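Local coordinates for Lmo0181 protein (Listeria monocytogenes serovar 1/2a, PDB 5F7V) that binds the cyclic glucan cycloalternan and probably hands it to an ABC transporter for uptake into the cell, at residues 193-205 and 386-400. Sequence-based numbering, arbitrary orientation. Where two conformers were deposited one is given.
Sequences IFNEDLTETTINS and LKNSEDNINKTMGFK
Phe194 opens the contact with the far rim of its ring, where CE1 lies 3.6 Å from Met397 SD in an oblique Met-aromatic contact and also touches CG2 of Ile393. The Phe399 ring crosses it at about a right angle, edges meeting; Ile364 and Pro356 also pack on Phe194. A type I beta turn, Asn195 to Leu198, then bends the chain back. Asn195 OD1 holds it there, taking Thr199 N on an in-plane lone pair and Glu200 N from above its carbonyl plane. The returning backbone lies flat on Phe399: Thr199 O sits 3.1 Å above the plane near the rim and Glu200 N over the centre, while Met397 CB backs the opposite face. Gly398, first to leave the helix, has positive phi, and Phe399 N beyond it still bonds to Asn394 O. Water 1 ties Thr199 O to Lys400 N. Glu200 OE2 comes within 2.7 Å of Lys400 OXT at the C-terminus, so one acid probably carries a proton. Helix 382-397, C-terminal in this periplasmic-binding-protein fold, lies across the loop between helices 179-187 and 206-220; the Ile203 side chain is about 13 Å from a bound glucose unit. At Thr201, OG1 stands anti to the backbone N (chi1 177°) and donates to Ile193 O at 2.7 Å while accepting Ile203 N in an ST turn; CG2 is left to meet Ile393 CG2, 3.7 Å away, and Asn394 OD1. Water 2 accepts from Thr201 N, with Asn394 OD1 and Glu200 OE1 both within bonding distance. Ile203 lays CG2 against the Glu390 backbone and CG1 beside Leu386 CD2. Asn204 finally lays its amide obliquely across the Glu390 chain, the amide and carboxylate planes 24° apart, Asn204 OD1 3.5 Å from Glu390 CG and Asn204 CB against Leu386 O.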
loop_
_atom_site.group_PDB
_atom_site.type_symbol
_atom_site.label_atom_id
_atom_site.label_comp_id
_atom_site.label_asym_id
_atom_site.label_seq_id
_atom_site.Cartn_x
_atom_site.Cartn_y
_atom_site.Cartn_z
ATOM N N ILE A 193 -5.601 9.151 -13.759
ATOM C CA ILE A 193 -4.444 8.733 -14.541
ATOM C C ILE A 193 -4.937 8.202 -15.869
ATOM O O ILE A 193 -4.410 8.644 -16.906
ATOM C CB ILE A 193 -3.624 7.624 -13.835
ATOM C CG1 ILE A 193 -3.288 8.049 -12.400
ATOM C CG2 ILE A 193 -2.416 7.236 -14.677
ATOM C CD1 ILE A 193 -2.494 9.312 -12.273
ATOM N N PHE A 194 -5.939 7.338 -15.921
ATOM C CA PHE A 194 -6.445 6.779 -17.175
ATOM C C PHE A 194 -7.918 7.071 -17.339
ATOM O O PHE A 194 -8.639 7.406 -16.400
ATOM C CB PHE A 194 -6.274 5.264 -17.223
ATOM C CG PHE A 194 -4.849 4.824 -17.157
ATOM C CD1 PHE A 194 -4.049 4.843 -18.302
ATOM C CD2 PHE A 194 -4.332 4.316 -15.966
ATOM C CE1 PHE A 194 -2.740 4.414 -18.235
ATOM C CE2 PHE A 194 -3.033 3.897 -15.912
ATOM C CZ PHE A 194 -2.232 3.932 -17.026
ATOM N N ASN A 195 -8.394 6.955 -18.563
ATOM C CA ASN A 195 -9.832 6.896 -18.819
ATOM C C ASN A 195 -10.420 5.562 -18.379
ATOM O O ASN A 195 -9.695 4.682 -17.931
ATOM C CB ASN A 195 -10.163 7.281 -20.258
ATOM C CG ASN A 195 -9.640 6.300 -21.286
ATOM O OD1 ASN A 195 -8.998 5.307 -20.930
ATOM N ND2 ASN A 195 -9.951 6.535 -22.566
ATOM N N GLU A 196 -11.738 5.398 -18.525
ATOM C CA GLU A 196 -12.393 4.263 -17.878
ATOM C C GLU A 196 -11.998 2.899 -18.422
ATOM O O GLU A 196 -11.952 1.916 -17.703
ATOM C CB GLU A 196 -13.915 4.439 -17.884
ATOM C CG GLU A 196 -14.569 4.293 -19.225
ATOM C CD GLU A 196 -15.020 2.877 -19.544
ATOM O OE1 GLU A 196 -15.357 2.721 -20.723
ATOM O OE2 GLU A 196 -15.025 1.963 -18.679
ATOM N N ASP A 197 -11.668 2.856 -19.698
ATOM C CA ASP A 197 -11.272 1.617 -20.365
ATOM C C ASP A 197 -9.784 1.479 -20.659
ATOM O O ASP A 197 -9.392 0.632 -21.458
ATOM C CB ASP A 197 -12.139 1.437 -21.628
ATOM C CG ASP A 197 -11.824 2.397 -22.739
ATOM O OD1 ASP A 197 -11.064 3.355 -22.528
ATOM O OD2 ASP A 197 -12.267 2.147 -23.876
ATOM N N LEU A 198 -8.981 2.347 -20.067
ATOM C CA LEU A 198 -7.541 2.169 -20.106
ATOM C C LEU A 198 -7.002 2.254 -21.515
ATOM O O LEU A 198 -6.127 1.485 -21.913
ATOM C CB LEU A 198 -7.164 0.853 -19.400
ATOM C CG LEU A 198 -7.764 0.680 -18.008
ATOM C CD1 LEU A 198 -7.400 -0.698 -17.487
ATOM C CD2 LEU A 198 -7.225 1.780 -17.111
ATOM N N THR A 199 -7.536 3.199 -22.282
ATOM C CA THR A 199 -7.078 3.462 -23.636
ATOM C C THR A 199 -6.451 4.849 -23.840
ATOM O O THR A 199 -5.960 5.180 -24.922
ATOM C CB THR A 199 -8.211 3.325 -24.671
ATOM O OG1 THR A 199 -9.251 4.232 -24.334
ATOM C CG2 THR A 199 -8.746 1.870 -24.751
ATOM N N GLU A 200 -6.502 5.686 -22.818
ATOM C CA GLU A 200 -5.854 6.997 -22.851
ATOM C C GLU A 200 -5.412 7.343 -21.444
ATOM O O GLU A 200 -5.999 6.836 -20.482
ATOM C CB GLU A 200 -6.815 8.102 -23.342
ATOM C CG GLU A 200 -7.354 7.933 -24.750
ATOM C CD GLU A 200 -6.323 8.002 -25.820
ATOM O OE1 GLU A 200 -5.220 8.521 -25.603
ATOM O OE2 GLU A 200 -6.585 7.485 -26.926
ATOM N N THR A 201 -4.442 8.238 -21.322
ATOM C CA THR A 201 -4.091 8.827 -20.043
ATOM C C THR A 201 -4.455 10.306 -20.037
ATOM O O THR A 201 -4.266 11.038 -21.003
ATOM C CB THR A 201 -2.612 8.616 -19.693
ATOM O OG1 THR A 201 -2.313 9.269 -18.464
ATOM C CG2 THR A 201 -1.664 9.166 -20.720
ATOM N N THR A 202 -4.963 10.759 -18.899
ATOM C CA THR A 202 -5.193 12.190 -18.669
ATOM C C THR A 202 -4.312 12.641 -17.513
ATOM O O THR A 202 -4.682 13.569 -16.776
ATOM C CB THR A 202 -6.677 12.470 -18.431
ATOM O OG1 THR A 202 -7.120 11.546 -17.443
ATOM C CG2 THR A 202 -7.395 12.243 -19.733
ATOM N N ILE A 203 -3.129 12.044 -17.355
ATOM C CA ILE A 203 -2.260 12.343 -16.219
ATOM C C ILE A 203 -1.813 13.794 -16.177
ATOM O O ILE A 203 -1.550 14.340 -15.094
ATOM C CB ILE A 203 -1.056 11.355 -16.180
ATOM C CG1 ILE A 203 -0.355 11.448 -14.820
ATOM C CG2 ILE A 203 -0.081 11.566 -17.310
ATOM C CD1 ILE A 203 0.659 10.370 -14.557
ATOM N N ASN A 204 -1.735 14.435 -17.333
ATOM C CA ASN A 204 -1.328 15.827 -17.460
ATOM C C ASN A 204 -2.482 16.826 -17.531
ATOM O O ASN A 204 -2.268 17.891 -18.070
ATOM C CB ASN A 204 -0.344 15.984 -18.613
ATOM C CG ASN A 204 -0.974 15.687 -19.941
ATOM O OD1 ASN A 204 -1.904 14.877 -20.020
ATOM N ND2 ASN A 204 -0.474 16.325 -20.983
ATOM N N SER A 205 -3.643 16.482 -16.999
ATOM C CA SER A 205 -4.722 17.489 -16.907
ATOM C C SER A 205 -4.348 18.682 -16.040
ATOM O O SER A 205 -3.492 18.575 -15.175
ATOM C CB SER A 205 -5.962 16.804 -16.354
ATOM O OG SER A 205 -5.718 16.479 -14.981
ATOM N N LEU A 386 4.627 16.007 -15.733
ATOM C CA LEU A 386 3.377 15.403 -16.180
ATOM C C LEU A 386 3.329 15.255 -17.685
ATOM O O LEU A 386 2.773 14.246 -18.161
ATOM C CB LEU A 386 2.200 16.170 -15.600
ATOM C CG LEU A 386 2.082 16.015 -14.093
ATOM C CD1 LEU A 386 1.064 16.988 -13.575
ATOM C CD2 LEU A 386 1.734 14.595 -13.657
ATOM N N LYS A 387 3.860 16.212 -18.444
ATOM C CA LYS A 387 3.946 16.071 -19.899
ATOM C C LYS A 387 4.790 14.865 -20.228
ATOM O O LYS A 387 4.410 14.002 -21.035
ATOM C CB LYS A 387 4.550 17.305 -20.533
ATOM C CG LYS A 387 4.737 17.171 -22.025
ATOM C CD LYS A 387 5.512 18.350 -22.632
ATOM C CE LYS A 387 5.536 18.337 -24.160
ATOM N NZ LYS A 387 6.156 17.125 -24.710
ATOM N N ASN A 388 5.959 14.768 -19.603
ATOM C CA ASN A 388 6.860 13.638 -19.882
ATOM C C ASN A 388 6.238 12.304 -19.508
ATOM O O ASN A 388 6.407 11.326 -20.226
ATOM C CB ASN A 388 8.175 13.871 -19.148
ATOM C CG ASN A 388 8.944 15.052 -19.696
ATOM O OD1 ASN A 388 8.662 15.595 -20.767
ATOM N ND2 ASN A 388 9.930 15.471 -18.941
ATOM N N SER A 389 5.523 12.290 -18.390
ATOM C CA SER A 389 4.828 11.085 -17.961
ATOM C C SER A 389 3.705 10.698 -18.920
ATOM O O SER A 389 3.526 9.519 -19.180
ATOM C CB SER A 389 4.240 11.274 -16.571
ATOM O OG SER A 389 5.242 11.480 -15.593
ATOM N N GLU A 390 2.963 11.671 -19.443
ATOM C CA GLU A 390 1.932 11.407 -20.447
ATOM C C GLU A 390 2.569 10.814 -21.706
ATOM O O GLU A 390 2.088 9.801 -22.236
ATOM C CB GLU A 390 1.166 12.695 -20.780
ATOM C CG GLU A 390 -0.033 12.496 -21.718
ATOM C CD GLU A 390 0.101 12.946 -23.176
ATOM O OE1 GLU A 390 1.213 13.390 -23.569
ATOM O OE2 GLU A 390 -0.892 12.843 -23.969
ATOM N N ASP A 391 3.653 11.404 -22.188
ATOM C CA ASP A 391 4.358 10.867 -23.366
ATOM C C ASP A 391 4.838 9.440 -23.162
ATOM O O ASP A 391 4.683 8.591 -24.049
ATOM C CB ASP A 391 5.546 11.757 -23.698
ATOM C CG ASP A 391 5.141 13.172 -24.120
ATOM O OD1 ASP A 391 3.982 13.319 -24.589
ATOM O OD2 ASP A 391 5.929 14.146 -24.010
ATOM N N ASN A 392 5.398 9.174 -21.983
ATOM C CA ASN A 392 5.939 7.844 -21.730
ATOM C C ASN A 392 4.825 6.798 -21.628
ATOM O O ASN A 392 4.973 5.694 -22.129
ATOM C CB ASN A 392 6.739 7.875 -20.420
ATOM C CG ASN A 392 7.230 6.507 -20.032
ATOM O OD1 ASN A 392 8.123 6.010 -20.700
ATOM N ND2 ASN A 392 6.613 5.894 -19.063
ATOM N N ILE A 393 3.717 7.142 -20.972
ATOM C CA ILE A 393 2.564 6.235 -20.913
ATOM C C ILE A 393 2.025 5.969 -22.308
ATOM O O ILE A 393 1.752 4.820 -22.668
ATOM C CB ILE A 393 1.482 6.763 -19.962
ATOM C CG1 ILE A 393 1.995 6.701 -18.531
ATOM C CG2 ILE A 393 0.195 5.972 -20.147
ATOM C CD1 ILE A 393 1.165 7.427 -17.518
ATOM N N ASN A 394 1.873 7.007 -23.114
ATOM C CA ASN A 394 1.370 6.819 -24.484
ATOM C C ASN A 394 2.239 5.878 -25.277
ATOM O O ASN A 394 1.717 5.010 -25.942
ATOM C CB ASN A 394 1.326 8.142 -25.219
ATOM C CG ASN A 394 0.211 9.043 -24.753
ATOM O OD1 ASN A 394 -0.774 8.610 -24.196
ATOM N ND2 ASN A 394 0.337 10.314 -25.059
ATOM N N LYS A 395 3.553 6.031 -25.170
ATOM C CA LYS A 395 4.469 5.140 -25.918
ATOM C C LYS A 395 4.459 3.733 -25.356
ATOM O O LYS A 395 4.384 2.754 -26.121
ATOM C CB LYS A 395 5.876 5.734 -25.915
ATOM C CG LYS A 395 5.963 7.023 -26.699
ATOM C CD LYS A 395 5.113 7.180 -27.964
ATOM C CE LYS A 395 5.365 8.508 -28.675
ATOM N NZ LYS A 395 6.818 8.739 -28.927
ATOM N N THR A 396 4.510 3.592 -24.041
ATOM C CA THR A 396 4.547 2.280 -23.414
ATOM C C THR A 396 3.276 1.483 -23.724
ATOM O O THR A 396 3.330 0.272 -24.016
ATOM C CB THR A 396 4.730 2.433 -21.893
ATOM O OG1 THR A 396 6.011 3.047 -21.685
ATOM C CG2 THR A 396 4.654 1.080 -21.149
ATOM N N MET A 397 2.117 2.134 -23.696
ATOM C CA MET A 397 0.835 1.440 -23.809
ATOM C C MET A 397 0.196 1.536 -25.182
ATOM O O MET A 397 -0.873 0.967 -25.413
ATOM C CB MET A 397 -0.105 1.959 -22.737
ATOM C CG MET A 397 0.409 1.597 -21.354
ATOM S SD MET A 397 -0.670 2.039 -19.985
ATOM C CE MET A 397 -2.052 0.944 -20.256
ATOM N N GLY A 398 0.821 2.282 -26.087
ATOM C CA GLY A 398 0.390 2.329 -27.478
ATOM C C GLY A 398 -0.880 3.117 -27.701
ATOM O O GLY A 398 -1.692 2.727 -28.531
ATOM N N PHE A 399 -1.072 4.206 -26.965
ATOM C CA PHE A 399 -2.314 4.956 -27.015
ATOM C C PHE A 399 -2.444 5.829 -28.254
ATOM O O PHE A 399 -1.452 6.396 -28.712
ATOM C CB PHE A 399 -2.472 5.805 -25.767
ATOM C CG PHE A 399 -2.730 5.060 -24.483
ATOM C CD1 PHE A 399 -3.219 3.763 -24.440
ATOM C CD2 PHE A 399 -2.572 5.714 -23.271
ATOM C CE1 PHE A 399 -3.518 3.155 -23.230
ATOM C CE2 PHE A 399 -2.846 5.107 -22.072
ATOM C CZ PHE A 399 -3.325 3.819 -22.045
ATOM N N LYS A 400 -3.669 5.934 -28.752
ATOM C CA LYS A 400 -3.992 6.623 -30.013
ATOM C C LYS A 400 -4.524 8.033 -29.803
ATOM O O LYS A 400 -4.662 8.794 -30.774
ATOM C CB LYS A 400 -5.033 5.806 -30.766
ATOM C CG LYS A 400 -4.647 4.393 -31.182
ATOM C CD LYS A 400 -3.264 4.260 -31.827
ATOM C CE LYS A 400 -3.189 3.221 -32.952
ATOM N NZ LYS A 400 -2.732 1.806 -32.735
ATOM O OXT LYS A 400 -4.761 8.372 -28.635
HETATM O O HOH W 1 -5.700 4.319 -27.511
HETATM O O HOH W 2 -3.402 9.413 -23.750
#